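Local coordinates for protein putative Chlorite dismutase TA0507 (Thermoplasma acidophilum, PDB 3DTZ) that is of unproven function but probably binds heme and may act as an oxidoreductase, at residues S114-S119 against R180-Y185; Y143-T148 against F194-E199. One frame throughout, in Å; residues are numbered along the deposited sequence.

Interaction 1 of 2, residues S114-S119 against R180-Y185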
loop_
_atom_site.group_PDB
_atom_site.type_symbol
_atom_site.label_atom_id
_atom_site.label_comp_id
_atom_site.label_asym_id
_atom_site.label_seq_id
_atom_site.Cartn_x
_atom_site.Cartn_y
_atom_site.Cartn_z
ATOM N N SER D 114 -16.763 16.334 0.868
ATOM C CA SER D 114 -17.992 15.748 0.356
ATOM C C SER D 114 -19.149 16.718 0.637
ATOM O O SER D 114 -18.956 17.761 1.296
ATOM C CB SER D 114 -18.249 14.399 1.011
ATOM O OG SER D 114 -18.342 14.526 2.413
ATOM N N ILE D 115 -20.337 16.359 0.155
ATOM C CA ILE D 115 -21.496 17.265 0.209
ATOM C C ILE D 115 -22.631 16.541 0.895
ATOM O O ILE D 115 -22.970 15.446 0.488
ATOM C CB ILE D 115 -21.939 17.633 -1.233
ATOM C CG1 ILE D 115 -20.840 18.422 -1.938
ATOM C CG2 ILE D 115 -23.211 18.481 -1.230
ATOM C CD1 ILE D 115 -20.556 17.836 -3.309
ATOM N N TYR D 116 -23.255 17.141 1.906
ATOM C CA TYR D 116 -24.362 16.462 2.596
ATOM C C TYR D 116 -25.559 16.195 1.652
ATOM O O TYR D 116 -25.968 17.078 0.899
ATOM C CB TYR D 116 -24.876 17.325 3.766
ATOM C CG TYR D 116 -23.943 17.378 4.948
ATOM C CD1 TYR D 116 -23.887 16.331 5.877
ATOM C CD2 TYR D 116 -23.108 18.488 5.132
ATOM C CE1 TYR D 116 -22.986 16.402 6.986
ATOM C CE2 TYR D 116 -22.225 18.589 6.218
ATOM C CZ TYR D 116 -22.178 17.551 7.145
ATOM O OH TYR D 116 -21.305 17.656 8.196
ATOM N N ASP D 117 -26.113 14.980 1.723
ATOM C CA ASP D 117 -27.394 14.690 1.121
ATOM C C ASP D 117 -28.457 15.052 2.175
ATOM O O ASP D 117 -28.615 14.353 3.178
ATOM C CB ASP D 117 -27.474 13.207 0.743
ATOM C CG ASP D 117 -28.838 12.814 0.181
ATOM O OD1 ASP D 117 -29.725 13.691 0.026
ATOM O OD2 ASP D 117 -29.012 11.601 -0.106
ATOM N N GLU D 118 -29.167 16.151 1.964
ATOM C CA GLU D 118 -30.162 16.585 2.980
ATOM C C GLU D 118 -31.525 15.917 2.821
ATOM O O GLU D 118 -32.429 16.148 3.629
ATOM C CB GLU D 118 -30.318 18.102 2.955
ATOM C CG GLU D 118 -28.992 18.830 3.163
ATOM C CD GLU D 118 -29.116 20.345 3.098
ATOM O OE1 GLU D 118 -30.063 20.916 3.701
ATOM O OE2 GLU D 118 -28.250 20.952 2.425
ATOM N N SER D 119 -31.705 15.100 1.784
ATOM C CA SER D 119 -33.037 14.567 1.522
ATOM C C SER D 119 -33.651 13.734 2.669
ATOM O O SER D 119 -34.854 13.872 2.916
ATOM C CB SER D 119 -33.140 13.866 0.154
ATOM O OG SER D 119 -32.314 12.720 0.101
ATOM N N ARG D 180 -27.170 10.143 15.281
ATOM C CA ARG D 180 -27.403 11.129 14.226
ATOM C C ARG D 180 -26.620 10.686 13.028
ATOM O O ARG D 180 -25.405 10.559 13.111
ATOM C CB ARG D 180 -26.970 12.538 14.624
ATOM C CG ARG D 180 -27.551 12.888 15.962
ATOM C CD ARG D 180 -27.819 14.337 16.099
ATOM N NE ARG D 180 -26.710 15.054 16.689
ATOM C CZ ARG D 180 -26.663 15.470 17.958
ATOM N NH1 ARG D 180 -27.640 15.222 18.805
ATOM N NH2 ARG D 180 -25.611 16.130 18.370
ATOM N N SER D 181 -27.335 10.505 11.918
ATOM C CA SER D 181 -26.751 9.955 10.695
ATOM C C SER D 181 -26.680 10.992 9.585
ATOM O O SER D 181 -27.650 11.722 9.348
ATOM C CB SER D 181 -27.596 8.772 10.227
ATOM O OG SER D 181 -27.096 8.235 9.021
ATOM N N TYR D 182 -25.537 11.031 8.883
ATOM C CA TYR D 182 -25.363 11.923 7.750
ATOM C C TYR D 182 -24.723 11.177 6.576
ATOM O O TYR D 182 -23.618 10.617 6.712
ATOM C CB TYR D 182 -24.463 13.104 8.123
ATOM C CG TYR D 182 -24.818 13.828 9.394
ATOM C CD1 TYR D 182 -25.747 14.873 9.393
ATOM C CD2 TYR D 182 -24.192 13.505 10.589
ATOM C CE1 TYR D 182 -26.056 15.563 10.572
ATOM C CE2 TYR D 182 -24.498 14.191 11.769
ATOM C CZ TYR D 182 -25.430 15.210 11.743
ATOM O OH TYR D 182 -25.720 15.858 12.916
ATOM N N THR D 183 -25.416 11.183 5.446
ATOM C CA THR D 183 -24.882 10.664 4.199
ATOM C C THR D 183 -24.363 11.842 3.388
ATOM O O THR D 183 -25.054 12.871 3.232
ATOM C CB THR D 183 -25.962 9.913 3.380
ATOM O OG1 THR D 183 -26.388 8.755 4.117
ATOM C CG2 THR D 183 -25.384 9.458 2.061
ATOM N N THR D 184 -23.150 11.698 2.876
ATOM C CA THR D 184 -22.554 12.772 2.104
ATOM C C THR D 184 -22.032 12.147 0.811
ATOM O O THR D 184 -21.666 10.948 0.796
ATOM C CB THR D 184 -21.399 13.505 2.862
ATOM O OG1 THR D 184 -20.196 12.706 2.846
ATOM C CG2 THR D 184 -21.803 13.883 4.310
ATOM N N TYR D 185 -22.009 12.946 -0.246
ATOM C CA TYR D 185 -21.588 12.434 -1.548
ATOM C C TYR D 185 -20.338 13.109 -2.070
ATOM O O TYR D 185 -20.103 14.296 -1.835
ATOM C CB TYR D 185 -22.708 12.445 -2.574
ATOM C CG TYR D 185 -23.322 13.778 -2.903
ATOM C CD1 TYR D 185 -24.399 14.292 -2.141
ATOM C CD2 TYR D 185 -22.880 14.521 -4.005
ATOM C CE1 TYR D 185 -24.991 15.534 -2.463
ATOM C CE2 TYR D 185 -23.474 15.769 -4.333
ATOM C CZ TYR D 185 -24.524 16.257 -3.571
ATOM O OH TYR D 185 -25.094 17.486 -3.915
HETATM O O HOH W 1 -27.903 12.757 5.414
#
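Ile115 and Tyr185 form an antiparallel hydrogen-bonded pair, Ile115 N giving to Tyr185 O and Tyr185 N to Ile115 O at 2.8 Å, where strands 114-116 and 180-185 meet with their N-to-C directions 134° apart. Beyond the non-hydrogen-bonded pair Tyr116 and Thr184, Asp117 N reaches Thr183 O almost straight, and a water joins Asp117 O to Thr183 N. On the face carrying Ile115, the Tyr185 ring folds back across the partner strand: CG sits between the backbone N and the carbonyl carbon (chi1 60°), which brings Ile115 CB over one ring face, 3.8 Å from the centroid, in a CH-pi contact. Ile115 CG2 adds to this at the phenol end, touching Tyr185 CZ at 3.5 Å.

The other face holds Ser114, Tyr116, Tyr182 and Thr184. The hydroxyls Ser114 OG and Thr184 OG1 lie 2.6 Å apart, the latter with a further partner in Val195. Tyr116 runs alongside Thr184, CD1 against its CG2, and turns its ring edge toward the face of Tyr182 in an offset edge-to-face pair (centroids 5.8 Å, planes at 70°). Their hydroxyls are held by different partners, Tyr116 OH by Ser84 and Thr26, Tyr182 OH by Ser131 and Glu199. Helix 128-132 covers this tyrosine pair through Leu132, strands 25-33 and 194-200 flank the two segments, and Ser207 of the second subunit packs on Ile115 and Tyr185.

Interaction 2 of 2, residues Y143-T148 against F194-E199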
loop_
_atom_site.group_PDB
_atom_site.type_symbol
_atom_site.label_atom_id
_atom_site.label_comp_id
_atom_site.label_asym_id
_atom_site.label_seq_id
_atom_site.Cartn_x
_atom_site.Cartn_y
_atom_site.Cartn_z
ATOM N N TYR D 143 -16.660 7.031 7.653
ATOM C CA TYR D 143 -15.881 6.258 6.691
ATOM C C TYR D 143 -16.315 6.506 5.263
ATOM O O TYR D 143 -17.499 6.813 5.025
ATOM C CB TYR D 143 -15.940 4.762 7.003
ATOM C CG TYR D 143 -17.322 4.240 7.214
ATOM C CD1 TYR D 143 -17.909 4.319 8.475
ATOM C CD2 TYR D 143 -18.035 3.622 6.174
ATOM C CE1 TYR D 143 -19.165 3.831 8.709
ATOM C CE2 TYR D 143 -19.333 3.126 6.406
ATOM C CZ TYR D 143 -19.869 3.243 7.690
ATOM O OH TYR D 143 -21.134 2.783 8.002
ATOM N N PRO D 144 -15.370 6.316 4.320
ATOM C CA PRO D 144 -15.747 6.313 2.917
ATOM C C PRO D 144 -16.531 5.063 2.579
ATOM O O PRO D 144 -16.377 4.033 3.246
ATOM C CB PRO D 144 -14.408 6.317 2.158
ATOM C CG PRO D 144 -13.324 6.188 3.135
ATOM C CD PRO D 144 -13.934 6.037 4.528
HETATM N N MSE D 145 -17.362 5.146 1.543
HETATM C CA MSE D 145 -18.118 3.995 1.071
HETATM C C MSE D 145 -18.403 4.200 -0.431
HETATM O O MSE D 145 -18.552 5.338 -0.907
HETATM C CB MSE D 145 -19.418 3.836 1.873
HETATM C CG MSE D 145 -20.170 2.601 1.491
HETATM SE SE MSE D 145 -21.551 3.002 0.166
HETATM C CE MSE D 145 -22.749 3.736 1.466
ATOM N N SER D 146 -18.441 3.104 -1.170
ATOM C CA SER D 146 -18.785 3.160 -2.593
ATOM C C SER D 146 -19.700 1.979 -2.902
ATOM O O SER D 146 -19.846 1.041 -2.088
ATOM C CB SER D 146 -17.530 3.126 -3.473
ATOM O OG SER D 146 -16.723 4.279 -3.303
ATOM N N LYS D 147 -20.325 2.022 -4.071
ATOM C CA LYS D 147 -21.161 0.898 -4.516
ATOM C C LYS D 147 -20.661 0.362 -5.846
ATOM O O LYS D 147 -19.976 1.087 -6.582
ATOM C CB LYS D 147 -22.623 1.343 -4.566
ATOM C CG LYS D 147 -23.153 1.588 -3.176
ATOM C CD LYS D 147 -24.567 2.103 -3.120
ATOM C CE LYS D 147 -24.958 2.313 -1.670
ATOM N NZ LYS D 147 -26.430 2.157 -1.457
ATOM N N THR D 148 -20.944 -0.918 -6.140
ATOM C CA THR D 148 -20.495 -1.517 -7.397
ATOM C C THR D 148 -21.213 -0.859 -8.583
ATOM O O THR D 148 -22.333 -0.364 -8.429
ATOM C CB THR D 148 -20.652 -3.078 -7.388
ATOM O OG1 THR D 148 -21.999 -3.428 -7.092
ATOM C CG2 THR D 148 -19.781 -3.684 -6.309
ATOM N N PHE D 194 -19.261 8.024 -1.433
ATOM C CA PHE D 194 -19.905 8.556 -0.233
ATOM C C PHE D 194 -18.945 8.658 0.940
ATOM O O PHE D 194 -18.013 7.868 1.067
ATOM C CB PHE D 194 -21.095 7.679 0.182
ATOM C CG PHE D 194 -22.114 7.489 -0.917
ATOM C CD1 PHE D 194 -23.095 8.450 -1.129
ATOM C CD2 PHE D 194 -22.083 6.359 -1.738
ATOM C CE1 PHE D 194 -24.034 8.303 -2.145
ATOM C CE2 PHE D 194 -23.040 6.194 -2.781
ATOM C CZ PHE D 194 -24.024 7.190 -2.957
ATOM N N VAL D 195 -19.179 9.639 1.807
ATOM C CA VAL D 195 -18.560 9.587 3.127
ATOM C C VAL D 195 -19.729 9.590 4.124
ATOM O O VAL D 195 -20.576 10.505 4.106
ATOM C CB VAL D 195 -17.579 10.734 3.384
ATOM C CG1 VAL D 195 -16.911 10.547 4.780
ATOM C CG2 VAL D 195 -16.496 10.814 2.275
ATOM N N VAL D 196 -19.849 8.523 4.911
ATOM C CA VAL D 196 -20.995 8.456 5.820
ATOM C C VAL D 196 -20.499 8.811 7.219
ATOM O O VAL D 196 -19.434 8.325 7.645
ATOM C CB VAL D 196 -21.708 7.096 5.793
ATOM C CG1 VAL D 196 -23.051 7.251 6.376
ATOM C CG2 VAL D 196 -21.924 6.631 4.326
ATOM N N LEU D 197 -21.207 9.728 7.869
ATOM C CA LEU D 197 -20.806 10.248 9.186
ATOM C C LEU D 197 -21.901 9.950 10.216
ATOM O O LEU D 197 -23.095 10.106 9.924
ATOM C CB LEU D 197 -20.604 11.770 9.108
ATOM C CG LEU D 197 -19.731 12.273 7.957
ATOM C CD1 LEU D 197 -19.695 13.785 7.918
ATOM C CD2 LEU D 197 -18.325 11.665 8.013
ATOM N N TYR D 198 -21.491 9.604 11.437
ATOM C CA TYR D 198 -22.443 9.332 12.522
ATOM C C TYR D 198 -21.952 9.964 13.805
ATOM O O TYR D 198 -20.779 9.838 14.127
ATOM C CB TYR D 198 -22.579 7.850 12.786
ATOM C CG TYR D 198 -22.960 7.116 11.538
ATOM C CD1 TYR D 198 -24.305 7.023 11.170
ATOM C CD2 TYR D 198 -21.981 6.610 10.687
ATOM C CE1 TYR D 198 -24.671 6.378 10.004
ATOM C CE2 TYR D 198 -22.338 5.955 9.496
ATOM C CZ TYR D 198 -23.686 5.851 9.178
ATOM O OH TYR D 198 -24.078 5.243 8.007
ATOM N N GLU D 199 -22.858 10.622 14.512
ATOM C CA GLU D 199 -22.627 10.969 15.906
ATOM C C GLU D 199 -23.367 9.907 16.722
ATOM O O GLU D 199 -24.560 9.651 16.506
ATOM C CB GLU D 199 -23.188 12.344 16.250
ATOM C CG GLU D 199 -22.513 13.482 15.519
ATOM C CD GLU D 199 -23.062 14.798 16.000
ATOM O OE1 GLU D 199 -22.910 15.079 17.215
ATOM O OE2 GLU D 199 -23.651 15.535 15.179
#
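Tyr143 and Tyr198 cross with Tyr143 OH 3.7 Å from Tyr198 CE2 and Tyr143 CE1 beside the same atom. The Tyr143 ring gets there because its CG stands between the backbone N and the carbonyl carbon (chi1 50°), swinging the phenol over the neighbouring strand. Replacing Tyr143 by an alanine would probably leave Tyr198 CE2 without its neighbour and set the Tyr198 ring freer to turn. On the same face the selenomethionine Met145 runs side by side with Phe194, SE at 3.9 Å from Phe194 CD2, an oblique Met-aromatic contact. Bends at chi2 and chi3 carry its methyl CE on to Val196 CG2 at 4.2 Å.

These side chains project from antiparallel strands 143-147 and 194-199 of the curved sheet of the chlorite dismutase fold. Two hydrogen-bonded pairs, Tyr143 with Val196 and Met145 with Phe194, bracket the non-hydrogen-bonded pair Pro144 and Val195. Phe194 N gives to Met145 O at 2.8 Å, and Met145 N returns a bond to Phe194 O. Pro144 has no N-H, but its CA lies 3.3 Å from Phe194 O in a CA-H...O contact.

Farther out, Phe187 meets the Phe194 ring edge-to-face, while the Trp206 ring meets Tyr198 at about 40° between planes. Pro144 and Val195, on the reverse face, pack against strand 106-116 through Phe110, Ser112 and Ser114.

Strands 180-185 and 194-200 follow each other in the chain and pair in one antiparallel sheet, so interaction 1 and interaction 2 share a border; their centres lie about 9 Å apart. Tyr182 N meets Leu197 O at 2.8 Å, and Thr184 OG1 comes within 2.6 Å of Val195 O, both probable hydrogen bonds. Thr184 of interaction 1 thereby reaches across to interaction 2. At the far end, Glu199 of interaction 2 forms a salt bridge with Arg180 of interaction 1. Along the chain the four segments alternate. The family is generally assigned heme binding; neither contact holds a bound heme or metal.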